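Local coordinates for precorrin-6Y C5,15-methyltransferase (Corynebacterium diphtheriae, PDB 3HM2), which probably transfers methyl groups from S-adenosyl-L-methionine to a precorrin ring during adenosylcobalamin biosynthesis, this piece being the C-terminal methyltransferase domain of the longer enzyme, at residues Gln7-His12 against Phe150-Glu155; Ala15-Ala20 against Val170-Val175; Trp30-Gly35 against Asp96-Gly101; Ile39-Leu44 against Asp76-Gln81. All blocks are in the same frame, centred on the assembly; numbering follows the deposited sequence.

Contact 1: Gln7-His12 against Phe150-Glu155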
loop_
_atom_site.group_PDB
_atom_site.type_symbol
_atom_site.label_atom_id
_atom_site.label_comp_id
_atom_site.label_asym_id
_atom_site.label_seq_id
_atom_site.Cartn_x
_atom_site.Cartn_y
_atom_site.Cartn_z
ATOM N N GLN A 7 -18.316 1.028 6.071
ATOM C CA GLN A 7 -19.169 2.102 5.563
ATOM C C GLN A 7 -18.335 3.374 5.571
ATOM O O GLN A 7 -18.812 4.480 5.293
ATOM C CB GLN A 7 -20.378 2.284 6.481
ATOM C CG GLN A 7 -21.541 1.348 6.188
ATOM C CD GLN A 7 -22.637 1.430 7.238
ATOM O OE1 GLN A 7 -22.407 1.903 8.353
ATOM N NE2 GLN A 7 -23.836 0.959 6.888
ATOM N N LEU A 8 -17.064 3.171 5.887
ATOM C CA LEU A 8 -16.120 4.223 6.211
ATOM C C LEU A 8 -15.123 4.368 5.052
ATOM O O LEU A 8 -14.525 5.428 4.853
ATOM C CB LEU A 8 -15.433 3.819 7.510
ATOM C CG LEU A 8 -16.379 2.824 8.213
ATOM C CD1 LEU A 8 -15.655 1.661 8.879
ATOM C CD2 LEU A 8 -17.331 3.514 9.187
ATOM N N THR A 9 -14.949 3.290 4.291
ATOM C CA THR A 9 -14.352 3.389 2.971
ATOM C C THR A 9 -15.478 3.742 2.017
ATOM O O THR A 9 -15.247 4.326 0.959
ATOM C CB THR A 9 -13.775 2.063 2.496
ATOM O OG1 THR A 9 -14.760 1.040 2.673
ATOM C CG2 THR A 9 -12.503 1.722 3.255
ATOM N N LYS A 10 -16.701 3.377 2.392
ATOM C CA LYS A 10 -17.872 3.714 1.589
ATOM C C LYS A 10 -18.202 5.190 1.722
ATOM O O LYS A 10 -18.831 5.771 0.844
ATOM C CB LYS A 10 -19.073 2.842 1.960
ATOM C CG LYS A 10 -18.975 1.398 1.449
ATOM C CD LYS A 10 -20.314 0.705 1.547
ATOM C CE LYS A 10 -20.149 -0.762 1.881
ATOM N NZ LYS A 10 -21.297 -1.261 2.702
ATOM N N GLN A 11 -17.770 5.797 2.824
ATOM C CA GLN A 11 -17.795 7.250 2.957
ATOM C C GLN A 11 -16.598 7.876 2.246
ATOM O O GLN A 11 -16.761 8.780 1.431
ATOM C CB GLN A 11 -17.781 7.670 4.426
ATOM C CG GLN A 11 -17.448 9.157 4.629
ATOM C CD GLN A 11 -16.937 9.479 6.030
ATOM O OE1 GLN A 11 -17.292 8.811 7.003
ATOM N NE2 GLN A 11 -16.098 10.507 6.137
ATOM N N HIS A 12 -15.400 7.385 2.571
ATOM C CA HIS A 12 -14.128 7.912 2.058
ATOM C C HIS A 12 -13.948 7.816 0.537
ATOM O O HIS A 12 -13.249 8.643 -0.075
ATOM C CB HIS A 12 -12.947 7.225 2.753
ATOM C CG HIS A 12 -12.674 7.739 4.135
ATOM N ND1 HIS A 12 -12.613 9.083 4.433
ATOM C CD2 HIS A 12 -12.424 7.086 5.295
ATOM C CE1 HIS A 12 -12.347 9.239 5.715
ATOM N NE2 HIS A 12 -12.224 8.042 6.263
ATOM N N PHE A 150 -6.328 4.001 -4.584
ATOM C CA PHE A 150 -6.502 4.171 -3.143
ATOM C C PHE A 150 -6.586 2.862 -2.345
ATOM O O PHE A 150 -7.450 2.026 -2.596
ATOM C CB PHE A 150 -7.718 5.057 -2.873
ATOM C CG PHE A 150 -7.856 6.193 -3.852
ATOM C CD1 PHE A 150 -8.790 6.133 -4.883
ATOM C CD2 PHE A 150 -7.039 7.315 -3.756
ATOM C CE1 PHE A 150 -8.914 7.173 -5.790
ATOM C CE2 PHE A 150 -7.156 8.366 -4.667
ATOM C CZ PHE A 150 -8.095 8.292 -5.688
ATOM N N ALA A 151 -5.670 2.687 -1.392
ATOM C CA ALA A 151 -5.763 1.585 -0.449
ATOM C C ALA A 151 -5.972 2.191 0.902
ATOM O O ALA A 151 -5.089 2.866 1.398
ATOM C CB ALA A 151 -4.502 0.737 -0.461
ATOM N N ILE A 152 -7.148 1.950 1.484
ATOM C CA ILE A 152 -7.573 2.544 2.757
ATOM C C ILE A 152 -7.675 1.499 3.863
ATOM O O ILE A 152 -8.309 0.458 3.678
ATOM C CB ILE A 152 -8.955 3.221 2.612
ATOM C CG1 ILE A 152 -8.834 4.507 1.763
ATOM C CG2 ILE A 152 -9.564 3.489 3.995
ATOM C CD1 ILE A 152 -10.038 4.839 0.852
ATOM N N SER A 153 -7.054 1.775 5.011
ATOM C CA SER A 153 -7.088 0.837 6.130
ATOM C C SER A 153 -7.756 1.449 7.364
ATOM O O SER A 153 -7.796 2.661 7.512
ATOM C CB SER A 153 -5.669 0.359 6.487
ATOM O OG SER A 153 -4.966 -0.089 5.345
ATOM N N HIS A 154 -8.281 0.590 8.237
ATOM C CA HIS A 154 -8.920 1.002 9.479
ATOM C C HIS A 154 -8.462 0.046 10.585
ATOM O O HIS A 154 -8.136 -1.091 10.313
ATOM C CB HIS A 154 -10.444 0.911 9.343
ATOM C CG HIS A 154 -10.976 1.451 8.048
ATOM N ND1 HIS A 154 -11.065 2.801 7.781
ATOM C CD2 HIS A 154 -11.456 0.821 6.949
ATOM C CE1 HIS A 154 -11.571 2.979 6.572
ATOM N NE2 HIS A 154 -11.819 1.792 6.046
ATOM N N GLU A 155 -8.428 0.501 11.830
ATOM C CA GLU A 155 -8.077 -0.384 12.927
ATOM C C GLU A 155 -8.994 -1.592 13.008
ATOM O O GLU A 155 -10.175 -1.531 12.690
ATOM C CB GLU A 155 -8.067 0.363 14.256
ATOM C CG GLU A 155 -8.953 1.568 14.283
ATOM C CD GLU A 155 -9.359 1.905 15.686
ATOM O OE1 GLU A 155 -9.456 3.119 16.012
ATOM O OE2 GLU A 155 -9.566 0.936 16.456
#
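Thr9, on the first turn of helix 9-21, fits between Ile152 and His154, alternate residues of strand 150-155 that lean toward the helix. Its methyl does the touching: CG2 of Thr9 lies 3.5 Å from CG2 of Ile152, the two side chains sliding past each other in opposite directions. With chi1 at 50°, CG2 sits beside the backbone N, and this rotamer, not beta-branching alone, turns the methyl to the strand. The same methyl meets the edge of the His154 ring in its plane, but its closeness to NE2 makes the detail doubtful. Strand 146-157 is one of the two edge strands of the chain's own sheet, yet residues 150-154 form an antiparallel ladder with a strand of the second subunit, continuing the sheet across the interface. The two nitrogens of His154 fare differently: ND1 is hydrogen-bonded to Ser148 of the second subunit, while NE2 is buried here with no polar partner in the model. CE1 of His154 lies 4.1 Å from CB of Leu8, and the His12 and His154 rings approach by their edges. Nearer the start of the strand, CD1 of Ile152 lies 4.2 Å from CB of His12.

Contact 2: Ala15-Ala20 against Val170-Val175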
loop_
_atom_site.group_PDB
_atom_site.type_symbol
_atom_site.label_atom_id
_atom_site.label_comp_id
_atom_site.label_asym_id
_atom_site.label_seq_id
_atom_site.Cartn_x
_atom_site.Cartn_y
_atom_site.Cartn_z
ATOM N N ALA A 15 -16.080 10.570 -1.011
ATOM C CA ALA A 15 -15.297 11.802 -0.894
ATOM C C ALA A 15 -14.316 12.000 -2.042
ATOM O O ALA A 15 -14.296 13.046 -2.653
ATOM C CB ALA A 15 -14.549 11.830 0.437
ATOM N N LEU A 16 -13.497 11.002 -2.330
ATOM C CA LEU A 16 -12.474 11.144 -3.375
ATOM C C LEU A 16 -13.083 11.298 -4.757
ATOM O O LEU A 16 -12.526 11.972 -5.633
ATOM C CB LEU A 16 -11.525 9.964 -3.355
ATOM C CG LEU A 16 -10.651 9.946 -2.114
ATOM C CD1 LEU A 16 -10.122 8.535 -1.771
ATOM C CD2 LEU A 16 -9.518 10.939 -2.304
ATOM N N ALA A 17 -14.241 10.672 -4.937
ATOM C CA ALA A 17 -14.971 10.744 -6.189
ATOM C C ALA A 17 -15.634 12.110 -6.332
ATOM O O ALA A 17 -15.665 12.668 -7.421
ATOM C CB ALA A 17 -16.001 9.616 -6.283
ATOM N N ILE A 18 -16.148 12.673 -5.245
ATOM C CA ILE A 18 -16.658 14.034 -5.346
ATOM C C ILE A 18 -15.515 15.014 -5.664
ATOM O O ILE A 18 -15.584 15.767 -6.634
ATOM C CB ILE A 18 -17.481 14.463 -4.112
ATOM C CG1 ILE A 18 -18.476 13.362 -3.720
ATOM C CG2 ILE A 18 -18.257 15.734 -4.406
ATOM C CD1 ILE A 18 -19.829 13.410 -4.462
ATOM N N SER A 19 -14.437 14.979 -4.889
ATOM C CA SER A 19 -13.314 15.882 -5.155
ATOM C C SER A 19 -12.795 15.767 -6.597
ATOM O O SER A 19 -12.298 16.744 -7.153
ATOM C CB SER A 19 -12.152 15.665 -4.177
ATOM O OG SER A 19 -11.104 14.919 -4.789
ATOM N N ALA A 20 -12.916 14.579 -7.180
ATOM C CA ALA A 20 -12.407 14.330 -8.523
ATOM C C ALA A 20 -13.346 14.896 -9.583
ATOM O O ALA A 20 -12.903 15.387 -10.621
ATOM C CB ALA A 20 -12.194 12.840 -8.742
ATOM N N VAL A 170 -8.802 0.672 -5.064
ATOM C CA VAL A 170 -9.848 1.266 -5.861
ATOM C C VAL A 170 -9.133 2.097 -6.886
ATOM O O VAL A 170 -8.220 2.855 -6.547
ATOM C CB VAL A 170 -10.733 2.173 -5.011
ATOM C CG1 VAL A 170 -11.587 3.067 -5.901
ATOM C CG2 VAL A 170 -11.587 1.334 -4.056
ATOM N N HIS A 171 -9.513 1.928 -8.145
ATOM C CA HIS A 171 -8.873 2.681 -9.206
ATOM C C HIS A 171 -9.822 3.711 -9.730
ATOM O O HIS A 171 -11.037 3.491 -9.818
ATOM C CB HIS A 171 -8.299 1.767 -10.300
ATOM C CG HIS A 171 -7.130 0.965 -9.824
ATOM N ND1 HIS A 171 -7.270 -0.110 -8.971
ATOM C CD2 HIS A 171 -5.800 1.135 -10.007
ATOM C CE1 HIS A 171 -6.075 -0.582 -8.672
ATOM N NE2 HIS A 171 -5.167 0.152 -9.294
ATOM N N GLN A 172 -9.249 4.869 -10.017
ATOM C CA GLN A 172 -10.041 6.012 -10.393
ATOM C C GLN A 172 -9.454 6.668 -11.601
ATOM O O GLN A 172 -8.302 7.097 -11.624
ATOM C CB GLN A 172 -10.165 7.023 -9.249
ATOM C CG GLN A 172 -11.407 7.859 -9.354
ATOM C CD GLN A 172 -11.691 8.610 -8.087
ATOM O OE1 GLN A 172 -11.108 9.675 -7.826
ATOM N NE2 GLN A 172 -12.600 8.070 -7.283
ATOM N N TRP A 173 -10.293 6.735 -12.614
ATOM C CA TRP A 173 -9.983 7.456 -13.820
ATOM C C TRP A 173 -10.776 8.763 -13.815
ATOM O O TRP A 173 -11.998 8.755 -13.720
ATOM C CB TRP A 173 -10.298 6.566 -15.031
ATOM C CG TRP A 173 -9.766 7.091 -16.301
ATOM C CD1 TRP A 173 -8.557 7.696 -16.500
ATOM C CD2 TRP A 173 -10.427 7.085 -17.559
ATOM N NE1 TRP A 173 -8.431 8.080 -17.811
ATOM C CE2 TRP A 173 -9.564 7.711 -18.486
ATOM C CE3 TRP A 173 -11.671 6.633 -17.994
ATOM C CZ2 TRP A 173 -9.903 7.882 -19.829
ATOM C CZ3 TRP A 173 -12.005 6.798 -19.329
ATOM C CH2 TRP A 173 -11.119 7.423 -20.232
ATOM N N THR A 174 -10.062 9.887 -13.846
ATOM C CA THR A 174 -10.675 11.175 -14.111
ATOM C C THR A 174 -10.119 11.815 -15.381
ATOM O O THR A 174 -8.913 11.810 -15.635
ATOM C CB THR A 174 -10.504 12.150 -12.977
ATOM O OG1 THR A 174 -11.265 13.320 -13.271
ATOM C CG2 THR A 174 -9.079 12.557 -12.865
ATOM N N VAL A 175 -11.008 12.391 -16.178
ATOM C CA VAL A 175 -10.613 12.901 -17.484
ATOM C C VAL A 175 -11.416 14.169 -17.923
ATOM O O VAL A 175 -12.462 14.510 -17.334
ATOM C CB VAL A 175 -10.647 11.722 -18.522
ATOM C CG1 VAL A 175 -12.055 11.117 -18.614
ATOM C CG2 VAL A 175 -10.083 12.134 -19.895
#
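The side-chain amide of Gln172 lies against helix 15-20 with Ala17 and Ala20 both displaced to one side of its plane, Ala17 next to the nitrogen and Ala20 next to the oxygen. NE2 of Gln172 is 3.7 Å from CA of Ala17, and OE1 of Gln172 is 3.5 Å from CB of Ala20. The other flat group, the indole of Trp173, projects from the opposite side of the strand toward helix 130-143, with CG1 of Val175 over one face near the rim. Gln172 reaches the helix because CG is anti to the backbone N (chi1 -154°) and the chain stays extended beyond it. Alanines suit the helix side, since their short side chains let so long a residue come end-on to the helix backbone. A hydrogen bond from NE2 of Gln172 to OD1 of Asn126 on strand 122-127 helps fix the rotation of the amide. OE1 then sits 3.5 Å from the carbonyl O of Leu16, two acceptors facing each other without a bond, probably a small electrostatic cost of that orientation. Farther along, Thr174 only touches: its OG1 is 3.7 Å from O of Ala20, and no bond forms across the contact. Helix and strand run almost parallel, at 13°, with axes 10.0 Å apart. Strand 162-176 is antiparallel to its sheet neighbours and inserted between 122-127 and 146-157, the strand order 3-2-1-4-5-7-6 that marks the class I methyltransferase fold, with helix 9-21 covering this side of the sheet.

Contact 3: Trp30-Gly35 against Asp96-Gly101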
loop_
_atom_site.group_PDB
_atom_site.type_symbol
_atom_site.label_atom_id
_atom_site.label_comp_id
_atom_site.label_asym_id
_atom_site.label_seq_id
_atom_site.Cartn_x
_atom_site.Cartn_y
_atom_site.Cartn_z
ATOM N N TRP A 30 -24.251 12.836 -14.763
ATOM C CA TRP A 30 -24.780 11.483 -14.909
ATOM C C TRP A 30 -24.032 10.597 -13.931
ATOM O O TRP A 30 -22.821 10.416 -14.025
ATOM C CB TRP A 30 -24.669 10.932 -16.328
ATOM C CG TRP A 30 -25.734 11.479 -17.248
ATOM C CD1 TRP A 30 -26.615 12.515 -16.996
ATOM C CD2 TRP A 30 -26.022 11.035 -18.584
ATOM N NE1 TRP A 30 -27.434 12.726 -18.097
ATOM C CE2 TRP A 30 -27.084 11.829 -19.078
ATOM C CE3 TRP A 30 -25.487 10.034 -19.415
ATOM C CZ2 TRP A 30 -27.588 11.666 -20.362
ATOM C CZ3 TRP A 30 -26.006 9.865 -20.684
ATOM C CH2 TRP A 30 -27.051 10.666 -21.138
ATOM N N ASP A 31 -24.770 10.040 -12.977
ATOM C CA ASP A 31 -24.209 9.069 -12.044
ATOM C C ASP A 31 -24.693 7.657 -12.360
ATOM O O ASP A 31 -25.822 7.290 -12.033
ATOM C CB ASP A 31 -24.570 9.438 -10.604
ATOM C CG ASP A 31 -24.688 8.225 -9.703
ATOM O OD1 ASP A 31 -24.119 7.169 -10.049
ATOM O OD2 ASP A 31 -25.350 8.327 -8.648
ATOM N N ILE A 32 -23.832 6.870 -12.997
ATOM C CA ILE A 32 -24.238 5.589 -13.561
ATOM C C ILE A 32 -23.552 4.429 -12.846
ATOM O O ILE A 32 -22.359 4.488 -12.553
ATOM C CB ILE A 32 -23.925 5.509 -15.067
ATOM C CG1 ILE A 32 -24.230 6.846 -15.745
ATOM C CG2 ILE A 32 -24.714 4.384 -15.717
ATOM C CD1 ILE A 32 -23.272 7.197 -16.863
ATOM N N GLY A 33 -24.315 3.377 -12.570
ATOM C CA GLY A 33 -23.742 2.104 -12.173
ATOM C C GLY A 33 -23.804 1.881 -10.675
ATOM O O GLY A 33 -24.637 2.468 -9.984
ATOM N N GLY A 34 -22.918 1.028 -10.171
ATOM C CA GLY A 34 -23.016 0.542 -8.808
ATOM C C GLY A 34 -23.577 1.584 -7.860
ATOM O O GLY A 34 -23.090 2.714 -7.805
ATOM N N GLY A 35 -24.607 1.204 -7.112
ATOM C CA GLY A 35 -25.111 2.029 -6.031
ATOM C C GLY A 35 -25.490 3.423 -6.494
ATOM O O GLY A 35 -25.130 4.417 -5.862
ATOM N N ASP A 96 -23.119 17.041 -18.112
ATOM C CA ASP A 96 -21.927 17.883 -18.030
ATOM C C ASP A 96 -20.732 17.058 -17.508
ATOM O O ASP A 96 -19.613 17.151 -18.001
ATOM C CB ASP A 96 -22.195 19.127 -17.154
ATOM C CG ASP A 96 -22.903 20.242 -17.903
ATOM O OD1 ASP A 96 -22.210 20.954 -18.648
ATOM O OD2 ASP A 96 -24.136 20.444 -17.725
ATOM N N VAL A 97 -20.978 16.262 -16.486
ATOM C CA VAL A 97 -19.969 15.376 -15.948
ATOM C C VAL A 97 -20.643 13.996 -15.852
ATOM O O VAL A 97 -21.880 13.924 -15.762
ATOM C CB VAL A 97 -19.534 15.885 -14.596
ATOM C CG1 VAL A 97 -18.126 15.476 -14.310
ATOM C CG2 VAL A 97 -19.578 17.353 -14.643
ATOM N N ILE A 98 -19.868 12.914 -15.935
ATOM C CA ILE A 98 -20.387 11.584 -15.612
ATOM C C ILE A 98 -19.500 10.913 -14.610
ATOM O O ILE A 98 -18.319 11.192 -14.544
ATOM C CB ILE A 98 -20.431 10.691 -16.798
ATOM C CG1 ILE A 98 -21.468 11.216 -17.757
ATOM C CG2 ILE A 98 -20.757 9.243 -16.386
ATOM C CD1 ILE A 98 -21.075 10.993 -19.180
ATOM N N PHE A 99 -20.090 10.021 -13.827
ATOM C CA PHE A 99 -19.323 9.214 -12.907
ATOM C C PHE A 99 -19.813 7.790 -13.061
ATOM O O PHE A 99 -21.023 7.574 -12.996
ATOM C CB PHE A 99 -19.503 9.643 -11.427
ATOM C CG PHE A 99 -18.900 8.636 -10.443
ATOM C CD1 PHE A 99 -17.588 8.764 -10.000
ATOM C CD2 PHE A 99 -19.624 7.508 -10.033
ATOM C CE1 PHE A 99 -17.030 7.815 -9.161
ATOM C CE2 PHE A 99 -19.054 6.560 -9.185
ATOM C CZ PHE A 99 -17.758 6.724 -8.754
ATOM N N ILE A 100 -18.885 6.841 -13.268
ATOM C CA ILE A 100 -19.179 5.412 -13.169
ATOM C C ILE A 100 -18.411 4.719 -12.019
ATOM O O ILE A 100 -17.188 4.856 -11.905
ATOM C CB ILE A 100 -18.855 4.703 -14.481
ATOM C CG1 ILE A 100 -19.780 5.228 -15.604
ATOM C CG2 ILE A 100 -18.986 3.215 -14.287
ATOM C CD1 ILE A 100 -19.314 4.929 -17.063
ATOM N N GLY A 101 -19.130 3.985 -11.167
ATOM C CA GLY A 101 -18.513 3.123 -10.158
ATOM C C GLY A 101 -18.782 1.633 -10.367
ATOM O O GLY A 101 -18.223 0.975 -11.260
#
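Strands 30-32 and 97-100 run parallel, their axes 4.7 Å apart and 11° from each other, with Trp30 paired with Ile98, Asp31 with Phe99 and Ile32 with Ile100. They are the first and fourth strands at the centre of the Rossmann-like class I methyltransferase sheet. The zigzag of bonds is the one parallel strands make: Trp30 N donates to Val97 O at 2.8 Å, Phe99 N to Trp30 O at 2.8 Å, and Ile32 N to Phe99 O at 2.9 Å, this last almost straight at 170°. Trp30, Ile32, Ile98 and Ile100 share one face. Branched aliphatic residues suit it, because they tolerate extended backbone and fill space close to the sheet. CB of Trp30 rests 3.5 Å from CG1 of Ile98, while the indole leads away from strand 97-100 to stack on Phe88 and meet Phe55 edge-to-face. Asp31 and Phe99 occupy the other face, under helix 38-44, and OD2 of Asp31 accepts a weak hydrogen bond from Gly37 N in the turn before that helix. Beyond Ile32 the chain leaves the sheet in a glycine-rich loop, the position at which relatives bind S-adenosyl-L-methionine. Gly33 has phi 101°, a backbone conformation suited to glycine because it has no CB to meet the preceding carbonyl oxygen. With CG1 beside its own backbone N, and chi2 turned well off its usual value, CD1 of Ile32 points back along the strand and presses tightly to 3.3 Å from CG2 of Ile98.

Contact 4: Ile39-Leu44 against Asp76-Gln81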
loop_
_atom_site.group_PDB
_atom_site.type_symbol
_atom_site.label_atom_id
_atom_site.label_comp_id
_atom_site.label_asym_id
_atom_site.label_seq_id
_atom_site.Cartn_x
_atom_site.Cartn_y
_atom_site.Cartn_z
ATOM N N ILE A 39 -23.226 9.150 -5.094
ATOM C CA ILE A 39 -22.482 10.315 -5.555
ATOM C C ILE A 39 -23.424 11.456 -5.931
ATOM O O ILE A 39 -23.053 12.628 -5.859
ATOM C CB ILE A 39 -21.594 9.975 -6.766
ATOM C CG1 ILE A 39 -20.768 8.718 -6.486
ATOM C CG2 ILE A 39 -20.688 11.148 -7.108
ATOM C CD1 ILE A 39 -19.288 8.984 -6.323
ATOM N N ALA A 40 -24.640 11.104 -6.333
ATOM C CA ALA A 40 -25.572 12.075 -6.894
ATOM C C ALA A 40 -26.102 13.016 -5.817
ATOM O O ALA A 40 -26.074 14.237 -5.977
ATOM C CB ALA A 40 -26.720 11.364 -7.594
ATOM N N ILE A 41 -26.587 12.440 -4.722
ATOM C CA ILE A 41 -27.252 13.214 -3.680
ATOM C C ILE A 41 -26.248 14.038 -2.881
ATOM O O ILE A 41 -26.599 15.061 -2.291
ATOM C CB ILE A 41 -28.037 12.306 -2.717
ATOM C CG1 ILE A 41 -29.287 11.752 -3.405
ATOM C CG2 ILE A 41 -28.411 13.065 -1.453
ATOM C CD1 ILE A 41 -29.247 10.258 -3.635
ATOM N N GLU A 42 -24.998 13.587 -2.865
ATOM C CA GLU A 42 -23.907 14.371 -2.298
ATOM C C GLU A 42 -23.437 15.447 -3.272
ATOM O O GLU A 42 -23.290 16.612 -2.901
ATOM C CB GLU A 42 -22.737 13.463 -1.914
ATOM C CG GLU A 42 -21.543 14.202 -1.333
ATOM C CD GLU A 42 -21.939 15.200 -0.264
ATOM O OE1 GLU A 42 -22.720 14.830 0.638
ATOM O OE2 GLU A 42 -21.471 16.357 -0.325
ATOM N N TRP A 43 -23.204 15.050 -4.518
ATOM C CA TRP A 43 -22.960 15.997 -5.586
ATOM C C TRP A 43 -23.995 17.109 -5.462
ATOM O O TRP A 43 -23.658 18.281 -5.508
ATOM C CB TRP A 43 -23.076 15.251 -6.929
ATOM C CG TRP A 43 -23.264 16.107 -8.199
ATOM C CD1 TRP A 43 -24.406 16.773 -8.589
ATOM C CD2 TRP A 43 -22.300 16.331 -9.254
ATOM N NE1 TRP A 43 -24.201 17.412 -9.795
ATOM C CE2 TRP A 43 -22.921 17.159 -10.221
ATOM C CE3 TRP A 43 -20.975 15.926 -9.465
ATOM C CZ2 TRP A 43 -22.257 17.582 -11.377
ATOM C CZ3 TRP A 43 -20.322 16.353 -10.612
ATOM C CH2 TRP A 43 -20.962 17.169 -11.549
ATOM N N LEU A 44 -25.258 16.743 -5.273
ATOM C CA LEU A 44 -26.326 17.738 -5.201
ATOM C C LEU A 44 -26.270 18.468 -3.885
ATOM O O LEU A 44 -26.464 19.688 -3.830
ATOM C CB LEU A 44 -27.699 17.085 -5.333
ATOM C CG LEU A 44 -28.270 16.608 -6.665
ATOM C CD1 LEU A 44 -29.747 16.439 -6.471
ATOM C CD2 LEU A 44 -27.986 17.540 -7.870
ATOM N N ASP A 76 -35.684 18.192 -5.818
ATOM C CA ASP A 76 -36.081 18.994 -6.969
ATOM C C ASP A 76 -34.951 19.283 -7.962
ATOM O O ASP A 76 -35.059 20.200 -8.790
ATOM C CB ASP A 76 -36.741 20.305 -6.503
ATOM C CG ASP A 76 -35.871 21.102 -5.523
ATOM O OD1 ASP A 76 -36.368 22.110 -4.973
ATOM O OD2 ASP A 76 -34.697 20.730 -5.306
ATOM N N ARG A 77 -33.879 18.497 -7.889
ATOM C CA ARG A 77 -32.749 18.674 -8.792
ATOM C C ARG A 77 -32.183 17.315 -9.171
ATOM O O ARG A 77 -31.100 17.206 -9.741
ATOM C CB ARG A 77 -31.672 19.548 -8.140
ATOM C CG ARG A 77 -32.225 20.522 -7.103
ATOM C CD ARG A 77 -31.241 21.612 -6.787
ATOM N NE ARG A 77 -29.849 21.183 -6.957
ATOM C CZ ARG A 77 -28.999 20.984 -5.960
ATOM N NH1 ARG A 77 -27.774 20.627 -6.225
ATOM N NH2 ARG A 77 -29.378 21.151 -4.695
ATOM N N ILE A 78 -32.919 16.263 -8.848
ATOM C CA ILE A 78 -32.497 14.930 -9.229
ATOM C C ILE A 78 -33.602 14.293 -10.054
ATOM O O ILE A 78 -34.773 14.405 -9.711
ATOM C CB ILE A 78 -32.198 14.057 -7.988
ATOM C CG1 ILE A 78 -31.292 12.883 -8.359
ATOM C CG2 ILE A 78 -33.474 13.554 -7.395
ATOM C CD1 ILE A 78 -30.612 12.246 -7.224
ATOM N N ALA A 79 -33.229 13.685 -11.174
ATOM C CA ALA A 79 -34.112 12.723 -11.826
ATOM C C ALA A 79 -33.550 11.325 -11.579
ATOM O O ALA A 79 -32.344 11.125 -11.667
ATOM C CB ALA A 79 -34.203 12.990 -13.295
ATOM N N VAL A 80 -34.427 10.375 -11.271
ATOM C CA VAL A 80 -34.029 8.978 -11.142
ATOM C C VAL A 80 -34.580 8.140 -12.292
ATOM O O VAL A 80 -35.751 7.762 -12.292
ATOM C CB VAL A 80 -34.506 8.377 -9.807
ATOM C CG1 VAL A 80 -33.756 7.088 -9.509
ATOM C CG2 VAL A 80 -34.323 9.381 -8.679
ATOM N N GLN A 81 -33.726 7.852 -13.269
ATOM C CA GLN A 81 -34.113 7.028 -14.406
ATOM C C GLN A 81 -33.782 5.558 -14.164
ATOM O O GLN A 81 -33.359 5.181 -13.071
ATOM C CB GLN A 81 -33.426 7.518 -15.682
ATOM C CG GLN A 81 -33.501 9.021 -15.889
ATOM C CD GLN A 81 -34.885 9.485 -16.302
ATOM O OE1 GLN A 81 -35.710 8.688 -16.751
ATOM N NE2 GLN A 81 -35.146 10.777 -16.150
#
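Leu44, at the end of helix 38-44, is the main bump: its forked side chain pushes into the hollow between the backbone of Arg77, the start of the Arg77 side chain and Ile78. Both methyls of Leu44 lie on one side of the Arg77 carbonyl, CD1 and CD2 each 3.6 Å from its O. CD1 of Leu44 also lies 3.7 Å from CB of Ile78, the two side chains crossing at about a right angle. The return bump is Ile78. With CG1 anti to the backbone N (chi1 -159°), its chain sets CD1 in the notch made by Ala40 CB, 4.0 Å away, and Ile41 CG1, 4.1 Å away. Alanine supplies the floor of that notch, isoleucine its wall. Arg77 bends at chi3 and curls round the leucine, whose CG lies over one face of the guanidinium. NH1 of Arg77 donates to Leu44 O at 2.9 Å, with a weak second bond from NH2; a cation at the carbonyl end of a helix probably suits its dipole. NH1 also bonds Thr50. The axis of helix 39-44 runs at 170° to that of strand 78-81, the antiparallel packing typical of a Rossmann-like alpha/beta sandwich.

How the contacts relate
All four contacts build on one sheet. Contacts 1 and 2 share helix 9-21 and neighbouring strands, joined where Phe150 N lies 3.0 Å from Val170 O, a probable hydrogen bond; only they reach the second subunit. In contact 2, Ala17 CB lies 3.5 Å from Phe99 CE1 of contact 3 and 3.3 Å from Ile39 CD1 of contact 4. Contacts 3 and 4, centres 11 Å apart, are joined by the glycine-rich turn after Ile32, where relatives bind the cofactor. An acetate about 5 Å from the Trp30 side chain probably comes from the crystallisation liquor. Ile78 is about 12 Å, between side chains, from the metal ligand Glu63; no metal is bound to this chain.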